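Local coordinates for WbbZ protein (Klebsiella pneumoniae subsp. pneumoniae NTUH-K2044, PDB 6X1L) that is functionally uncharacterized but belongs to the polysaccharide pyruvyl transferase family and so probably transfers pyruvyl groups to polysaccharides, at residues A[148-160]-A[227-239]. Residues are numbered along the deposited sequence; the frame is centred on the assembly and turned at random.
Sequences DDMAFYLDLNKYL and RLHVAILASLLGK
D149 and H229 meet at the polar end of an otherwise greasy interface and illustrate how one carboxylate can organise a loop and hold a helix at once. H229 NE2 donates to D149 OD2 at 3.0 Å, with a bent N-H...O angle of 146°, and leans only weakly on OD1. The imidazole does not lie flat with the carboxylate: OD2 is met from above its plane, and the two planes stand 58° apart. On the opposite face of that plane A151 N reaches D149 OD2 at 2.9 Å, closing an Asx turn, while OD1 pairs with R125. D149 offers its carboxylate to the helix because CG is anti to the backbone N (chi1 180°).

Beside this pair, A151 CB sits at the imidazole edge, 3.7 Å from H229 CD2, and also touches I232 CG2. The I232 side chain lies perpendicular to that of F152, with CG2 over one ring face near the rim and I232 CD1 3.9 Å from F152 CE2. Further along the helix L236 inserts between A151 and L156: its CD1 approaches A151 O, and L156 CD2 lies 4.0 Å from L236 CB. L160 and L237 finish the row, running antiparallel alongside each other with L160 CD2 3.6 Å from L237 CD2.

In the connection between the six- and four-stranded parallel sheets, the 3-10 turn 150-153 thus packs on helix 228-236, and L156 and L160 reach its C-terminal end, consistent with the two-domain GT-B clan. Helix 33-48 flanks the polar end, where I38 touches H229. With R125 on OD1, and H229 NE2 and the A151 amide on OD2, the rotation of the D149 carboxylate is fixed by partners from three parts of the fold.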
loop_
_atom_site.group_PDB
_atom_site.type_symbol
_atom_site.label_atom_id
_atom_site.label_comp_id
_atom_site.label_asym_id
_atom_site.label_seq_id
_atom_site.Cartn_x
_atom_site.Cartn_y
_atom_site.Cartn_z
ATOM N N ASP A 148 9.460 21.148 12.341
ATOM C CA ASP A 148 8.758 19.875 12.443
ATOM C C ASP A 148 9.103 18.952 11.280
ATOM O O ASP A 148 9.398 19.396 10.167
ATOM C CB ASP A 148 7.246 20.101 12.484
ATOM C CG ASP A 148 6.777 20.662 13.810
ATOM O OD1 ASP A 148 7.253 20.185 14.863
ATOM O OD2 ASP A 148 5.934 21.583 13.800
ATOM N N ASP A 149 9.067 17.647 11.557
ATOM C CA ASP A 149 9.079 16.643 10.500
ATOM C C ASP A 149 8.082 17.022 9.412
ATOM O O ASP A 149 7.039 17.625 9.682
ATOM C CB ASP A 149 8.739 15.266 11.081
ATOM C CG ASP A 149 8.728 14.162 10.027
ATOM O OD1 ASP A 149 9.803 13.586 9.741
ATOM O OD2 ASP A 149 7.641 13.863 9.486
HETATM N N MSE A 150 8.422 16.693 8.169
HETATM C CA MSE A 150 7.594 17.073 7.024
HETATM C C MSE A 150 6.146 16.589 7.149
HETATM O O MSE A 150 5.222 17.274 6.701
HETATM C CB MSE A 150 8.191 16.539 5.718
HETATM C CG MSE A 150 9.508 17.172 5.304
HETATM SE SE MSE A 150 9.414 19.115 5.118
HETATM C CE MSE A 150 8.145 19.247 3.646
ATOM N N ALA A 151 5.946 15.423 7.774
ATOM C CA ALA A 151 4.607 14.837 7.831
ATOM C C ALA A 151 3.596 15.753 8.506
ATOM O O ALA A 151 2.395 15.627 8.249
ATOM C CB ALA A 151 4.641 13.485 8.545
ATOM N N PHE A 152 4.041 16.689 9.346
ATOM C CA PHE A 152 3.077 17.636 9.887
ATOM C C PHE A 152 2.550 18.589 8.821
ATOM O O PHE A 152 1.515 19.227 9.041
ATOM C CB PHE A 152 3.699 18.388 11.068
ATOM C CG PHE A 152 4.021 17.490 12.233
ATOM C CD1 PHE A 152 3.045 17.167 13.168
ATOM C CD2 PHE A 152 5.280 16.932 12.369
ATOM C CE1 PHE A 152 3.325 16.321 14.227
ATOM C CE2 PHE A 152 5.572 16.087 13.429
ATOM C CZ PHE A 152 4.590 15.780 14.359
ATOM N N TYR A 153 3.204 18.659 7.659
ATOM C CA TYR A 153 2.714 19.429 6.518
ATOM C C TYR A 153 1.704 18.666 5.667
ATOM O O TYR A 153 1.263 19.199 4.644
ATOM C CB TYR A 153 3.874 19.860 5.616
ATOM C CG TYR A 153 4.584 21.122 6.057
ATOM C CD1 TYR A 153 4.139 22.371 5.640
ATOM C CD2 TYR A 153 5.704 21.062 6.874
ATOM C CE1 TYR A 153 4.783 23.529 6.033
ATOM C CE2 TYR A 153 6.357 22.215 7.274
ATOM C CZ TYR A 153 5.891 23.443 6.848
ATOM O OH TYR A 153 6.534 24.594 7.243
ATOM N N LEU A 154 1.343 17.443 6.048
ATOM C CA LEU A 154 0.464 16.628 5.213
ATOM C C LEU A 154 -0.896 17.295 5.048
ATOM O O LEU A 154 -1.540 17.673 6.030
ATOM C CB LEU A 154 0.308 15.239 5.831
ATOM C CG LEU A 154 -0.336 14.137 4.983
ATOM C CD1 LEU A 154 0.591 13.715 3.856
ATOM C CD2 LEU A 154 -0.686 12.953 5.869
ATOM N N ASP A 155 -1.331 17.445 3.796
ATOM C CA ASP A 155 -2.654 17.989 3.483
ATOM C C ASP A 155 -3.691 16.897 3.738
ATOM O O ASP A 155 -4.200 16.244 2.824
ATOM C CB ASP A 155 -2.696 18.492 2.045
ATOM C CG ASP A 155 -3.997 19.188 1.708
ATOM O OD1 ASP A 155 -4.802 19.431 2.633
ATOM O OD2 ASP A 155 -4.216 19.486 0.515
ATOM N N LEU A 156 -4.039 16.741 5.018
ATOM C CA LEU A 156 -4.668 15.518 5.507
ATOM C C LEU A 156 -6.003 15.220 4.831
ATOM O O LEU A 156 -6.339 14.050 4.622
ATOM C CB LEU A 156 -4.853 15.616 7.022
ATOM C CG LEU A 156 -5.377 14.391 7.771
ATOM C CD1 LEU A 156 -4.423 13.219 7.611
ATOM C CD2 LEU A 156 -5.579 14.725 9.240
ATOM N N ASN A 157 -6.773 16.248 4.475
ATOM C CA ASN A 157 -8.152 16.011 4.065
ATOM C C ASN A 157 -8.267 15.305 2.720
ATOM O O ASN A 157 -9.325 14.735 2.427
ATOM C CB ASN A 157 -8.925 17.328 4.037
ATOM C CG ASN A 157 -9.275 17.819 5.426
ATOM O OD1 ASN A 157 -8.449 18.419 6.110
ATOM N ND2 ASN A 157 -10.506 17.559 5.853
ATOM N N LYS A 158 -7.220 15.314 1.900
ATOM C CA LYS A 158 -7.281 14.602 0.631
ATOM C C LYS A 158 -6.855 13.145 0.753
ATOM O O LYS A 158 -6.913 12.412 -0.241
ATOM C CB LYS A 158 -6.434 15.310 -0.429
ATOM C CG LYS A 158 -4.943 15.241 -0.209
ATOM C CD LYS A 158 -4.221 15.988 -1.317
ATOM C CE LYS A 158 -2.719 15.962 -1.117
ATOM N NZ LYS A 158 -2.018 16.700 -2.199
ATOM N N TYR A 159 -6.446 12.707 1.943
ATOM C CA TYR A 159 -6.096 11.317 2.203
ATOM C C TYR A 159 -7.175 10.557 2.962
ATOM O O TYR A 159 -7.125 9.324 3.007
ATOM C CB TYR A 159 -4.789 11.242 3.004
ATOM C CG TYR A 159 -3.604 11.893 2.333
ATOM C CD1 TYR A 159 -3.361 13.259 2.477
ATOM C CD2 TYR A 159 -2.716 11.147 1.572
ATOM C CE1 TYR A 159 -2.281 13.859 1.866
ATOM C CE2 TYR A 159 -1.623 11.741 0.958
ATOM C CZ TYR A 159 -1.412 13.099 1.112
ATOM O OH TYR A 159 -0.332 13.702 0.501
ATOM N N LEU A 160 -8.137 11.256 3.561
ATOM C CA LEU A 160 -9.081 10.626 4.472
ATOM C C LEU A 160 -10.129 9.824 3.711
ATOM O O LEU A 160 -10.569 10.211 2.625
ATOM C CB LEU A 160 -9.766 11.683 5.340
ATOM C CG LEU A 160 -8.845 12.566 6.187
ATOM C CD1 LEU A 160 -9.643 13.600 6.974
ATOM C CD2 LEU A 160 -7.986 11.726 7.120
ATOM N N ARG A 227 6.359 3.107 16.035
ATOM C CA ARG A 227 6.674 3.553 14.685
ATOM C C ARG A 227 6.343 5.034 14.582
ATOM O O ARG A 227 5.177 5.418 14.715
ATOM C CB ARG A 227 5.875 2.756 13.651
ATOM C CG ARG A 227 6.284 1.304 13.509
ATOM C CD ARG A 227 7.637 1.184 12.831
ATOM N NE ARG A 227 7.831 -0.135 12.236
ATOM C CZ ARG A 227 8.952 -0.519 11.632
ATOM N NH1 ARG A 227 9.983 0.318 11.551
ATOM N NH2 ARG A 227 9.047 -1.738 11.115
ATOM N N LEU A 228 7.367 5.852 14.327
ATOM C CA LEU A 228 7.218 7.303 14.419
ATOM C C LEU A 228 6.048 7.806 13.583
ATOM O O LEU A 228 5.172 8.519 14.085
ATOM C CB LEU A 228 8.514 7.987 13.982
ATOM C CG LEU A 228 8.474 9.513 13.997
ATOM C CD1 LEU A 228 8.147 10.018 15.395
ATOM C CD2 LEU A 228 9.805 10.073 13.520
ATOM N N HIS A 229 6.010 7.442 12.306
ATOM C CA HIS A 229 5.018 8.055 11.438
ATOM C C HIS A 229 3.644 7.414 11.551
ATOM O O HIS A 229 2.660 8.042 11.151
ATOM C CB HIS A 229 5.531 8.061 10.002
ATOM C CG HIS A 229 6.601 9.084 9.788
ATOM N ND1 HIS A 229 7.934 8.824 10.022
ATOM C CD2 HIS A 229 6.527 10.390 9.441
ATOM C CE1 HIS A 229 8.639 9.917 9.792
ATOM N NE2 HIS A 229 7.808 10.883 9.442
ATOM N N VAL A 230 3.541 6.215 12.121
ATOM C CA VAL A 230 2.245 5.758 12.611
ATOM C C VAL A 230 1.760 6.674 13.727
ATOM O O VAL A 230 0.610 7.131 13.730
ATOM C CB VAL A 230 2.328 4.295 13.081
ATOM C CG1 VAL A 230 1.016 3.881 13.742
ATOM C CG2 VAL A 230 2.659 3.378 11.912
ATOM N N ALA A 231 2.638 6.966 14.689
ATOM C CA ALA A 231 2.270 7.865 15.777
ATOM C C ALA A 231 1.901 9.245 15.252
ATOM O O ALA A 231 0.931 9.855 15.717
ATOM C CB ALA A 231 3.411 7.957 16.790
ATOM N N ILE A 232 2.660 9.752 14.276
ATOM C CA ILE A 232 2.359 11.064 13.710
ATOM C C ILE A 232 1.011 11.046 12.995
ATOM O O ILE A 232 0.164 11.919 13.215
ATOM C CB ILE A 232 3.497 11.520 12.778
ATOM C CG1 ILE A 232 4.715 11.957 13.606
ATOM C CG2 ILE A 232 3.032 12.656 11.882
ATOM C CD1 ILE A 232 5.929 12.284 12.778
ATOM N N LEU A 233 0.790 10.048 12.132
ATOM C CA LEU A 233 -0.474 9.962 11.403
ATOM C C LEU A 233 -1.655 9.878 12.359
ATOM O O LEU A 233 -2.639 10.612 12.217
ATOM C CB LEU A 233 -0.464 8.753 10.469
ATOM C CG LEU A 233 0.332 8.826 9.168
ATOM C CD1 LEU A 233 0.170 7.519 8.408
ATOM C CD2 LEU A 233 -0.119 10.008 8.320
ATOM N N ALA A 234 -1.572 8.986 13.348
ATOM C CA ALA A 234 -2.650 8.865 14.320
ATOM C C ALA A 234 -2.847 10.156 15.106
ATOM O O ALA A 234 -3.981 10.495 15.460
ATOM C CB ALA A 234 -2.375 7.695 15.262
ATOM N N SER A 235 -1.760 10.888 15.381
ATOM C CA SER A 235 -1.883 12.174 16.064
ATOM C C SER A 235 -2.606 13.192 15.194
ATOM O O SER A 235 -3.451 13.948 15.687
ATOM C CB SER A 235 -0.501 12.702 16.460
ATOM O OG SER A 235 0.106 11.874 17.433
ATOM N N LEU A 236 -2.270 13.243 13.901
ATOM C CA LEU A 236 -3.013 14.092 12.974
ATOM C C LEU A 236 -4.490 13.720 12.933
ATOM O O LEU A 236 -5.350 14.596 12.777
ATOM C CB LEU A 236 -2.412 13.993 11.571
ATOM C CG LEU A 236 -0.959 14.436 11.402
ATOM C CD1 LEU A 236 -0.536 14.319 9.946
ATOM C CD2 LEU A 236 -0.779 15.859 11.903
ATOM N N LEU A 237 -4.803 12.435 13.076
ATOM C CA LEU A 237 -6.184 11.969 13.069
ATOM C C LEU A 237 -6.910 12.240 14.381
ATOM O O LEU A 237 -8.099 11.927 14.486
ATOM C CB LEU A 237 -6.224 10.470 12.758
ATOM C CG LEU A 237 -5.695 10.055 11.384
ATOM C CD1 LEU A 237 -5.593 8.542 11.281
ATOM C CD2 LEU A 237 -6.583 10.610 10.285
ATOM N N GLY A 238 -6.234 12.812 15.375
ATOM C CA GLY A 238 -6.868 13.048 16.656
ATOM C C GLY A 238 -7.112 11.803 17.475
ATOM O O GLY A 238 -7.963 11.816 18.366
ATOM N N LYS A 239 -6.388 10.724 17.197
ATOM C CA LYS A 239 -6.597 9.476 17.911
ATOM C C LYS A 239 -5.933 9.519 19.280
ATOM O O LYS A 239 -5.081 10.364 19.567
ATOM C CB LYS A 239 -6.035 8.296 17.117
ATOM C CG LYS A 239 -6.557 8.185 15.699
ATOM C CD LYS A 239 -8.044 7.894 15.685
ATOM C CE LYS A 239 -8.529 7.594 14.274
ATOM N NZ LYS A 239 -10.003 7.412 14.249
#